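Glucoamylase (Thermoanaerobacterium thermosaccharolyticum, PDB 1LF6) hydrolyses terminal alpha-1,4-glucosidic bonds of starch-like glucans, releasing glucose from the non-reducing ends, as a glucoamylase of glycoside hydrolase family 15. Local coordinates at residues D123-V128 against L272-Y276; R130-K136 against E263-Y269; A173-M178 against A258-L262. All blocks are in the same frame, centred on the assembly; numbering follows the deposited sequence.

Contact 1 (D123-V128 against L272-Y276)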
loop_
_atom_site.group_PDB
_atom_site.type_symbol
_atom_site.label_atom_id
_atom_site.label_comp_id
_atom_site.label_asym_id
_atom_site.label_seq_id
_atom_site.Cartn_x
_atom_site.Cartn_y
_atom_site.Cartn_z
ATOM N N ASP A 123 -7.013 12.632 17.382
ATOM C CA ASP A 123 -6.103 11.616 17.897
ATOM C C ASP A 123 -6.737 10.333 17.400
ATOM O O ASP A 123 -7.851 9.996 17.808
ATOM C CB ASP A 123 -6.083 11.636 19.428
ATOM C CG ASP A 123 -5.182 12.713 19.987
ATOM O OD1 ASP A 123 -5.005 13.740 19.301
ATOM O OD2 ASP A 123 -4.652 12.542 21.116
ATOM N N ILE A 124 -6.037 9.626 16.519
ATOM C CA ILE A 124 -6.577 8.405 15.935
ATOM C C ILE A 124 -5.705 7.167 16.109
ATOM O O ILE A 124 -4.496 7.209 15.889
ATOM C CB ILE A 124 -6.843 8.618 14.427
ATOM C CG1 ILE A 124 -7.765 9.833 14.245
ATOM C CG2 ILE A 124 -7.467 7.365 13.810
ATOM C CD1 ILE A 124 -7.892 10.300 12.810
ATOM N N PHE A 125 -6.345 6.065 16.488
ATOM C CA PHE A 125 -5.679 4.783 16.693
ATOM C C PHE A 125 -6.756 3.739 16.953
ATOM O O PHE A 125 -7.943 4.052 16.918
ATOM C CB PHE A 125 -4.711 4.863 17.879
ATOM C CG PHE A 125 -5.377 5.180 19.187
ATOM C CD1 PHE A 125 -5.793 4.160 20.039
ATOM C CD2 PHE A 125 -5.605 6.501 19.562
ATOM C CE1 PHE A 125 -6.427 4.452 21.245
ATOM C CE2 PHE A 125 -6.238 6.802 20.763
ATOM C CZ PHE A 125 -6.651 5.777 21.608
ATOM N N THR A 126 -6.357 2.501 17.211
ATOM C CA THR A 126 -7.338 1.455 17.461
ATOM C C THR A 126 -7.216 0.840 18.852
ATOM O O THR A 126 -6.235 1.066 19.560
ATOM C CB THR A 126 -7.226 0.332 16.418
ATOM O OG1 THR A 126 -5.901 -0.211 16.437
ATOM C CG2 THR A 126 -7.535 0.869 15.025
ATOM N N ASP A 127 -8.229 0.067 19.225
ATOM C CA ASP A 127 -8.276 -0.609 20.512
ATOM C C ASP A 127 -7.498 -1.911 20.360
ATOM O O ASP A 127 -7.897 -2.796 19.604
ATOM C CB ASP A 127 -9.741 -0.887 20.883
ATOM C CG ASP A 127 -9.905 -1.453 22.293
ATOM O OD1 ASP A 127 -11.000 -1.285 22.866
ATOM O OD2 ASP A 127 -8.955 -2.069 22.817
ATOM N N VAL A 128 -6.378 -2.021 21.068
ATOM C CA VAL A 128 -5.539 -3.212 20.980
ATOM C C VAL A 128 -6.252 -4.508 21.368
ATOM O O VAL A 128 -5.869 -5.590 20.922
ATOM C CB VAL A 128 -4.273 -3.068 21.858
ATOM C CG1 VAL A 128 -3.435 -1.887 21.377
ATOM C CG2 VAL A 128 -4.668 -2.880 23.322
ATOM N N LEU A 272 -5.855 3.198 26.712
ATOM C CA LEU A 272 -5.965 2.595 25.388
ATOM C C LEU A 272 -4.887 3.139 24.469
ATOM O O LEU A 272 -4.230 2.392 23.747
ATOM C CB LEU A 272 -7.333 2.893 24.767
ATOM C CG LEU A 272 -8.558 2.134 25.275
ATOM C CD1 LEU A 272 -9.793 2.660 24.563
ATOM C CD2 LEU A 272 -8.391 0.641 25.026
ATOM N N LYS A 273 -4.719 4.454 24.501
ATOM C CA LYS A 273 -3.733 5.117 23.670
ATOM C C LYS A 273 -2.317 4.656 24.009
ATOM O O LYS A 273 -1.543 4.296 23.120
ATOM C CB LYS A 273 -3.856 6.629 23.838
ATOM C CG LYS A 273 -2.953 7.431 22.925
ATOM C CD LYS A 273 -3.210 8.913 23.089
ATOM C CE LYS A 273 -2.136 9.731 22.405
ATOM N NZ LYS A 273 -2.300 11.179 22.700
ATOM N N ASN A 274 -1.978 4.660 25.294
ATOM C CA ASN A 274 -0.655 4.231 25.709
ATOM C C ASN A 274 -0.399 2.764 25.359
ATOM O O ASN A 274 0.711 2.400 24.968
ATOM C CB ASN A 274 -0.460 4.457 27.216
ATOM C CG ASN A 274 -0.454 5.935 27.593
ATOM O OD1 ASN A 274 0.067 6.772 26.858
ATOM N ND2 ASN A 274 -1.022 6.254 28.750
ATOM N N ASN A 275 -1.421 1.924 25.499
ATOM C CA ASN A 275 -1.280 0.504 25.181
ATOM C C ASN A 275 -1.020 0.326 23.686
ATOM O O ASN A 275 -0.258 -0.550 23.274
ATOM C CB ASN A 275 -2.547 -0.269 25.568
ATOM C CG ASN A 275 -2.733 -0.382 27.076
ATOM O OD1 ASN A 275 -3.759 -0.870 27.549
ATOM N ND2 ASN A 275 -1.737 0.063 27.834
ATOM N N TYR A 276 -1.670 1.158 22.879
ATOM C CA TYR A 276 -1.503 1.093 21.433
ATOM C C TYR A 276 -0.060 1.440 21.099
ATOM O O TYR A 276 0.617 0.710 20.368
ATOM C CB TYR A 276 -2.455 2.080 20.746
ATOM C CG TYR A 276 -2.377 2.085 19.231
ATOM C CD1 TYR A 276 -3.120 1.186 18.466
ATOM C CD2 TYR A 276 -1.562 2.998 18.563
ATOM C CE1 TYR A 276 -3.054 1.198 17.064
ATOM C CE2 TYR A 276 -1.487 3.019 17.167
ATOM C CZ TYR A 276 -2.235 2.120 16.426
ATOM O OH TYR A 276 -2.162 2.151 15.051
HETATM O O HOH W 1 -5.819 0.618 22.244
#

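Contact 2 (R130-K136 against E263-Y269)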
loop_
_atom_site.group_PDB
_atom_site.type_symbol
_atom_site.label_atom_id
_atom_site.label_comp_id
_atom_site.label_asym_id
_atom_site.label_seq_id
_atom_site.Cartn_x
_atom_site.Cartn_y
_atom_site.Cartn_z
ATOM N N ARG A 130 -9.856 -5.052 21.115
ATOM C CA ARG A 130 -11.047 -5.375 20.343
ATOM C C ARG A 130 -11.139 -4.605 19.027
ATOM O O ARG A 130 -10.379 -3.670 18.790
ATOM C CB ARG A 130 -12.283 -5.116 21.202
ATOM C CG ARG A 130 -12.320 -3.720 21.808
ATOM C CD ARG A 130 -13.409 -3.605 22.867
ATOM N NE ARG A 130 -13.105 -4.382 24.068
ATOM C CZ ARG A 130 -12.293 -3.980 25.042
ATOM N NH1 ARG A 130 -12.080 -4.760 26.095
ATOM N NH2 ARG A 130 -11.700 -2.795 24.972
ATOM N N ASN A 131 -12.088 -4.999 18.183
ATOM C CA ASN A 131 -12.265 -4.385 16.870
ATOM C C ASN A 131 -12.968 -3.030 16.854
ATOM O O ASN A 131 -14.132 -2.924 16.453
ATOM C CB ASN A 131 -13.005 -5.359 15.948
ATOM C CG ASN A 131 -12.311 -6.706 15.854
ATOM O OD1 ASN A 131 -11.101 -6.774 15.666
ATOM N ND2 ASN A 131 -13.074 -7.783 15.980
ATOM N N SER A 132 -12.258 -1.988 17.274
ATOM C CA SER A 132 -12.833 -0.648 17.275
ATOM C C SER A 132 -11.804 0.423 16.932
ATOM O O SER A 132 -10.648 0.358 17.356
ATOM C CB SER A 132 -13.461 -0.333 18.637
ATOM O OG SER A 132 -12.465 -0.048 19.600
ATOM N N LEU A 133 -12.241 1.403 16.150
ATOM C CA LEU A 133 -11.393 2.517 15.747
ATOM C C LEU A 133 -11.767 3.690 16.639
ATOM O O LEU A 133 -12.951 3.969 16.844
ATOM C CB LEU A 133 -11.638 2.889 14.283
ATOM C CG LEU A 133 -10.850 4.100 13.777
ATOM C CD1 LEU A 133 -9.358 3.791 13.806
ATOM C CD2 LEU A 133 -11.298 4.446 12.359
ATOM N N ILE A 134 -10.758 4.379 17.161
ATOM C CA ILE A 134 -10.993 5.498 18.058
ATOM C C ILE A 134 -10.490 6.820 17.506
ATOM O O ILE A 134 -9.420 6.885 16.910
ATOM C CB ILE A 134 -10.297 5.248 19.411
ATOM C CG1 ILE A 134 -10.776 3.921 19.998
ATOM C CG2 ILE A 134 -10.578 6.400 20.360
ATOM C CD1 ILE A 134 -9.900 3.382 21.109
ATOM N N MET A 135 -11.272 7.871 17.707
ATOM C CA MET A 135 -10.889 9.203 17.270
ATOM C C MET A 135 -11.304 10.227 18.306
ATOM O O MET A 135 -12.491 10.503 18.479
ATOM C CB MET A 135 -11.536 9.589 15.935
ATOM C CG MET A 135 -11.283 11.059 15.576
ATOM S SD MET A 135 -12.132 11.666 14.104
ATOM C CE MET A 135 -13.854 11.505 14.627
ATOM N N LYS A 136 -10.327 10.782 19.010
ATOM C CA LYS A 136 -10.625 11.817 19.982
ATOM C C LYS A 136 -10.522 13.101 19.181
ATOM O O LYS A 136 -9.601 13.270 18.382
ATOM C CB LYS A 136 -9.600 11.823 21.119
ATOM C CG LYS A 136 -9.901 12.852 22.206
ATOM C CD LYS A 136 -9.078 12.582 23.455
ATOM C CE LYS A 136 -9.536 13.434 24.626
ATOM N NZ LYS A 136 -8.775 13.119 25.873
ATOM N N GLU A 263 -17.487 -1.625 25.204
ATOM C CA GLU A 263 -16.276 -2.006 25.914
ATOM C C GLU A 263 -15.174 -0.975 25.682
ATOM O O GLU A 263 -14.483 -0.566 26.617
ATOM C CB GLU A 263 -15.818 -3.391 25.465
ATOM C CG GLU A 263 -16.717 -4.513 25.958
ATOM C CD GLU A 263 -16.323 -5.861 25.402
ATOM O OE1 GLU A 263 -16.861 -6.884 25.879
ATOM O OE2 GLU A 263 -15.479 -5.903 24.481
ATOM N N THR A 264 -15.017 -0.544 24.434
ATOM C CA THR A 264 -13.997 0.444 24.115
ATOM C C THR A 264 -14.278 1.754 24.850
ATOM O O THR A 264 -13.382 2.334 25.463
ATOM C CB THR A 264 -13.924 0.702 22.590
ATOM O OG1 THR A 264 -13.464 -0.486 21.927
ATOM C CG2 THR A 264 -12.975 1.852 22.287
ATOM N N LEU A 265 -15.526 2.211 24.797
ATOM C CA LEU A 265 -15.918 3.449 25.467
ATOM C C LEU A 265 -15.716 3.360 26.980
ATOM O O LEU A 265 -15.363 4.344 27.628
ATOM C CB LEU A 265 -17.384 3.768 25.161
ATOM C CG LEU A 265 -17.707 4.278 23.751
ATOM C CD1 LEU A 265 -19.214 4.273 23.534
ATOM C CD2 LEU A 265 -17.134 5.679 23.574
ATOM N N GLY A 266 -15.940 2.176 27.536
ATOM C CA GLY A 266 -15.781 1.998 28.966
ATOM C C GLY A 266 -14.332 2.014 29.416
ATOM O O GLY A 266 -14.046 2.162 30.604
ATOM N N GLU A 267 -13.409 1.870 28.470
ATOM C CA GLU A 267 -11.994 1.863 28.809
ATOM C C GLU A 267 -11.463 3.285 28.960
ATOM O O GLU A 267 -12.032 4.227 28.410
ATOM C CB GLU A 267 -11.197 1.121 27.733
ATOM C CG GLU A 267 -9.853 0.611 28.224
ATOM C CD GLU A 267 -9.739 -0.899 28.138
ATOM O OE1 GLU A 267 -8.771 -1.462 28.697
ATOM O OE2 GLU A 267 -10.613 -1.523 27.507
ATOM N N ASP A 268 -10.382 3.442 29.721
ATOM C CA ASP A 268 -9.785 4.756 29.924
ATOM C C ASP A 268 -8.996 5.164 28.686
ATOM O O ASP A 268 -8.087 4.455 28.261
ATOM C CB ASP A 268 -8.865 4.745 31.146
ATOM C CG ASP A 268 -8.020 6.001 31.248
ATOM O OD1 ASP A 268 -6.889 6.005 30.717
ATOM O OD2 ASP A 268 -8.493 6.987 31.846
ATOM N N TYR A 269 -9.348 6.314 28.119
ATOM C CA TYR A 269 -8.701 6.812 26.913
ATOM C C TYR A 269 -7.174 6.734 26.916
ATOM O O TYR A 269 -6.585 6.065 26.067
ATOM C CB TYR A 269 -9.127 8.255 26.632
ATOM C CG TYR A 269 -8.516 8.796 25.364
ATOM C CD1 TYR A 269 -8.983 8.390 24.113
ATOM C CD2 TYR A 269 -7.424 9.658 25.412
ATOM C CE1 TYR A 269 -8.373 8.831 22.938
ATOM C CE2 TYR A 269 -6.806 10.103 24.248
ATOM C CZ TYR A 269 -7.284 9.688 23.014
ATOM O OH TYR A 269 -6.678 10.137 21.863
HETATM O O HOH W 2 -10.287 -4.490 28.902
#

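Contact 3 (A173-M178 against A258-L262)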
loop_
_atom_site.group_PDB
_atom_site.type_symbol
_atom_site.label_atom_id
_atom_site.label_comp_id
_atom_site.label_asym_id
_atom_site.label_seq_id
_atom_site.Cartn_x
_atom_site.Cartn_y
_atom_site.Cartn_z
ATOM N N ALA A 173 -27.931 1.005 22.796
ATOM C CA ALA A 173 -27.315 -0.053 23.581
ATOM C C ALA A 173 -26.964 0.524 24.942
ATOM O O ALA A 173 -26.115 1.410 25.048
ATOM C CB ALA A 173 -26.061 -0.565 22.878
ATOM N N ASN A 174 -27.628 0.026 25.981
ATOM C CA ASN A 174 -27.391 0.506 27.339
ATOM C C ASN A 174 -27.442 2.031 27.375
ATOM O O ASN A 174 -26.507 2.687 27.833
ATOM C CB ASN A 174 -26.033 0.007 27.840
ATOM C CG ASN A 174 -26.023 -1.488 28.105
ATOM O OD1 ASN A 174 -26.680 -2.260 27.403
ATOM N ND2 ASN A 174 -25.265 -1.907 29.111
ATOM N N ASN A 175 -28.543 2.583 26.875
ATOM C CA ASN A 175 -28.750 4.026 26.849
ATOM C C ASN A 175 -27.716 4.769 26.013
ATOM O O ASN A 175 -27.453 5.950 26.239
ATOM C CB ASN A 175 -28.751 4.579 28.275
ATOM C CG ASN A 175 -29.815 3.941 29.141
ATOM O OD1 ASN A 175 -31.000 3.950 28.798
ATOM N ND2 ASN A 175 -29.399 3.380 30.273
ATOM N N ASN A 176 -27.129 4.072 25.047
ATOM C CA ASN A 176 -26.134 4.676 24.170
ATOM C C ASN A 176 -26.649 4.645 22.734
ATOM O O ASN A 176 -26.877 3.573 22.170
ATOM C CB ASN A 176 -24.811 3.910 24.273
ATOM C CG ASN A 176 -23.716 4.722 24.941
ATOM O OD1 ASN A 176 -23.173 5.661 24.352
ATOM N ND2 ASN A 176 -23.390 4.369 26.182
ATOM N N GLU A 177 -26.846 5.823 22.151
ATOM C CA GLU A 177 -27.331 5.912 20.781
ATOM C C GLU A 177 -26.208 5.650 19.793
ATOM O O GLU A 177 -25.254 6.420 19.708
ATOM C CB GLU A 177 -27.938 7.288 20.509
ATOM C CG GLU A 177 -29.336 7.472 21.070
ATOM C CD GLU A 177 -29.960 8.787 20.646
ATOM O OE1 GLU A 177 -31.188 8.926 20.801
ATOM O OE2 GLU A 177 -29.226 9.679 20.162
ATOM N N MET A 178 -26.331 4.560 19.046
ATOM C CA MET A 178 -25.320 4.189 18.066
ATOM C C MET A 178 -25.900 4.091 16.658
ATOM O O MET A 178 -26.969 3.512 16.455
ATOM C CB MET A 178 -24.694 2.841 18.443
ATOM C CG MET A 178 -23.972 2.814 19.779
ATOM S SD MET A 178 -23.358 1.160 20.178
ATOM C CE MET A 178 -22.685 1.438 21.831
ATOM N N ALA A 258 -22.214 -3.477 18.865
ATOM C CA ALA A 258 -22.604 -2.592 19.962
ATOM C C ALA A 258 -21.818 -2.894 21.233
ATOM O O ALA A 258 -21.288 -1.990 21.871
ATOM C CB ALA A 258 -24.102 -2.723 20.232
ATOM N N LYS A 259 -21.749 -4.169 21.595
ATOM C CA LYS A 259 -21.022 -4.585 22.786
ATOM C C LYS A 259 -19.557 -4.153 22.725
ATOM O O LYS A 259 -18.988 -3.709 23.721
ATOM C CB LYS A 259 -21.094 -6.103 22.938
ATOM C CG LYS A 259 -20.361 -6.636 24.160
ATOM C CD LYS A 259 -20.494 -8.144 24.266
ATOM C CE LYS A 259 -19.855 -8.664 25.544
ATOM N NZ LYS A 259 -20.489 -8.064 26.752
ATOM N N THR A 260 -18.953 -4.291 21.550
ATOM C CA THR A 260 -17.557 -3.916 21.357
ATOM C C THR A 260 -17.373 -2.411 21.545
ATOM O O THR A 260 -16.401 -1.970 22.159
ATOM C CB THR A 260 -17.069 -4.317 19.948
ATOM O OG1 THR A 260 -17.236 -5.728 19.773
ATOM C CG2 THR A 260 -15.598 -3.958 19.764
ATOM N N ALA A 261 -18.307 -1.626 21.022
ATOM C CA ALA A 261 -18.237 -0.178 21.154
ATOM C C ALA A 261 -18.346 0.210 22.625
ATOM O O ALA A 261 -17.649 1.109 23.097
ATOM C CB ALA A 261 -19.357 0.476 20.355
ATOM N N LEU A 262 -19.225 -0.477 23.349
ATOM C CA LEU A 262 -19.414 -0.200 24.769
ATOM C C LEU A 262 -18.159 -0.539 25.569
ATOM O O LEU A 262 -17.799 0.171 26.504
ATOM C CB LEU A 262 -20.607 -0.993 25.312
ATOM C CG LEU A 262 -21.997 -0.568 24.826
ATOM C CD1 LEU A 262 -23.047 -1.519 25.382
ATOM C CD2 LEU A 262 -22.283 0.862 25.269
#

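Contact 1 (D123-V128 against L272-Y276)
Lys273 NZ donates to Asp123 OD2 at 3.1 Å, a salt bridge and the only direct hydrogen bond between residues 123-128 and helix residues 272-276. The ammonium meets OD2 on the anti side, 34° out of the carboxylate plane; the same oxygen takes a weak bond from Tyr269 OH. Lys273 CA stands over a face of the Phe125 ring, a CH-pi contact 4.0 Å from the centroid, and the extended side chain leads off to Asp123. One water satisfies three backbone atoms, donating to Thr126 O (2.8 Å) and Leu272 O (2.8 Å) while accepting from Val128 N (2.9 Å). With CG anti to the backbone N (chi1 -179°), Tyr276 lays its ring under Phe125 CB, a CH-pi contact 3.7 Å from the centroid. Thr126 OG1 lies at that ring's edge, and the Tyr276 hydroxyl bonds Leu105 O. Replacing Tyr276 by alanine would take the ring from under Phe125 CB and is likely to leave Leu105 O without its hydroxyl partner. Asp127 OD2 approaches Leu272 CD2, but its carboxylate pairs with Arg130 and Lys129 N. In the N-terminal beta-sandwich domain, helix 269-284 packs at 66° on the end of strand 118-126 and touches Ile134 of neighbouring strand 132-141.

Contact 2 (R130-K136 against E263-Y269)
Arg130 sets its CG between the backbone N and the carbonyl carbon (chi1 53°) and bends at chi3, a course that carries its guanidinium to Glu263 and Glu267. The three form a salt-bridge network where the end of helix 254-266 packs on strand 132-141 of an antiparallel sheet. Arg130 NE reaches Glu263 OE2 at 2.8 Å, but the bond is bent (134° at the hydrogen), with the oxygen tilted from the guanidinium plane and Glu263 CB over one guanidinium face. Arg130 NH2 makes a straighter bond, 155°, to Glu267 OE2 at 3.0 Å, nearly along the C-O bond of the carboxylate. NH2 also pairs with Asp127 OD1, and three carboxylates would therefore be expected to stabilise the positive charge. Where the strand begins, Ser132 OG donates to Thr264 OG1 at 2.6 Å, and that threonine oxygen is in turn bonded to Asp127. Ile134 CD1 meets Thr264 CG2 tip to tip at 3.6 Å, an apolar contact next to these polar ones. At the far end the extended Lys136 crosses Tyr269: its NZ makes an off-centre cation-pi contact, 4.3 Å from the ring centroid, and its CD sits over the face, 3.4 Å from Tyr269 CZ.

Contact 3 (A173-M178 against A258-L262)
Leu262 faces the hairpin with its two methyls parted: CD1 lies by Ala173 CB and Asn174, CD2 mainly by Asn176 and Met178. The turn they meet is that of a two-residue beta hairpin joining strands 166-173 and 176-183. The hairpin shows itself in the backbone bonds from Ala173 N to Asn176 O and, weakly, from Asn176 N to Ala173 O; the positive phi and psi of Asn174 and Asn175 fit a type I' turn.

Met178 makes the closest approach. Its CG is anti to the carbonyl carbon (chi1 -62°) and the chain beyond is extended, delivering SD and CE to the helix. The thioether crosses Leu262 at a slant, with Met178 CE 3.5 Å from Leu262 CD2, and the same methyl lies 3.8 Å from Ala261 CB. Its sulfur rests against the preceding turn, Met178 SD being 4.0 Å from Ala258 CB. On the other strand, Ala173 CB meets Ala258 CB at 3.9 Å and Leu262 CD1 at 4.0 Å; short side chains on both sides let the backbones come near, with CA atoms of Ala173 and Ala258 6.5 Å apart.

The two asparagines take the outer flank. Asn174 brings its amide carbon CG to 4.0 Å from Leu262 CD1, while Asn176 runs past Leu262 in the opposite direction and leaves ND2 3.8 Å from CD2. Asn174 OD1 is bonded to Lys13 N, and Ile12 touches Ala173, Asn174 and Leu262, so the N-terminal residues close one side. Ser191 on strand 186-192 touches Met178 and Ala261.

No hydrogen bond or salt bridge links the two segments. Helix 254-266 is therefore held at this hairpin by methyl and thioether packing, an attachment that depends on shape and van der Waals contact, with the amides bordering it.

Overall arrangement
All three contacts lie in the N-terminal beta-sandwich domain and reach the same antiparallel sheet. Along the chain they are nested: contact 3 falls inside the loop closed by contact 2, and contact 2 inside that of contact 1. Contacts 2 and 3 share helix 254-266 and have centres about 12 Å apart; contact 1 uses the next helix, 269-284, with its centre about 8 Å from that of contact 2 and 19 Å from that of contact 3. Contacts 1 and 2 touch through neighbouring strands 118-126 and 132-141, with a probable hydrogen bond between Phe125 O and Ile134 N; contacts 1 and 3 do not touch. Two consecutive helices thus pack on one sheet, away from the predicted catalytic residues.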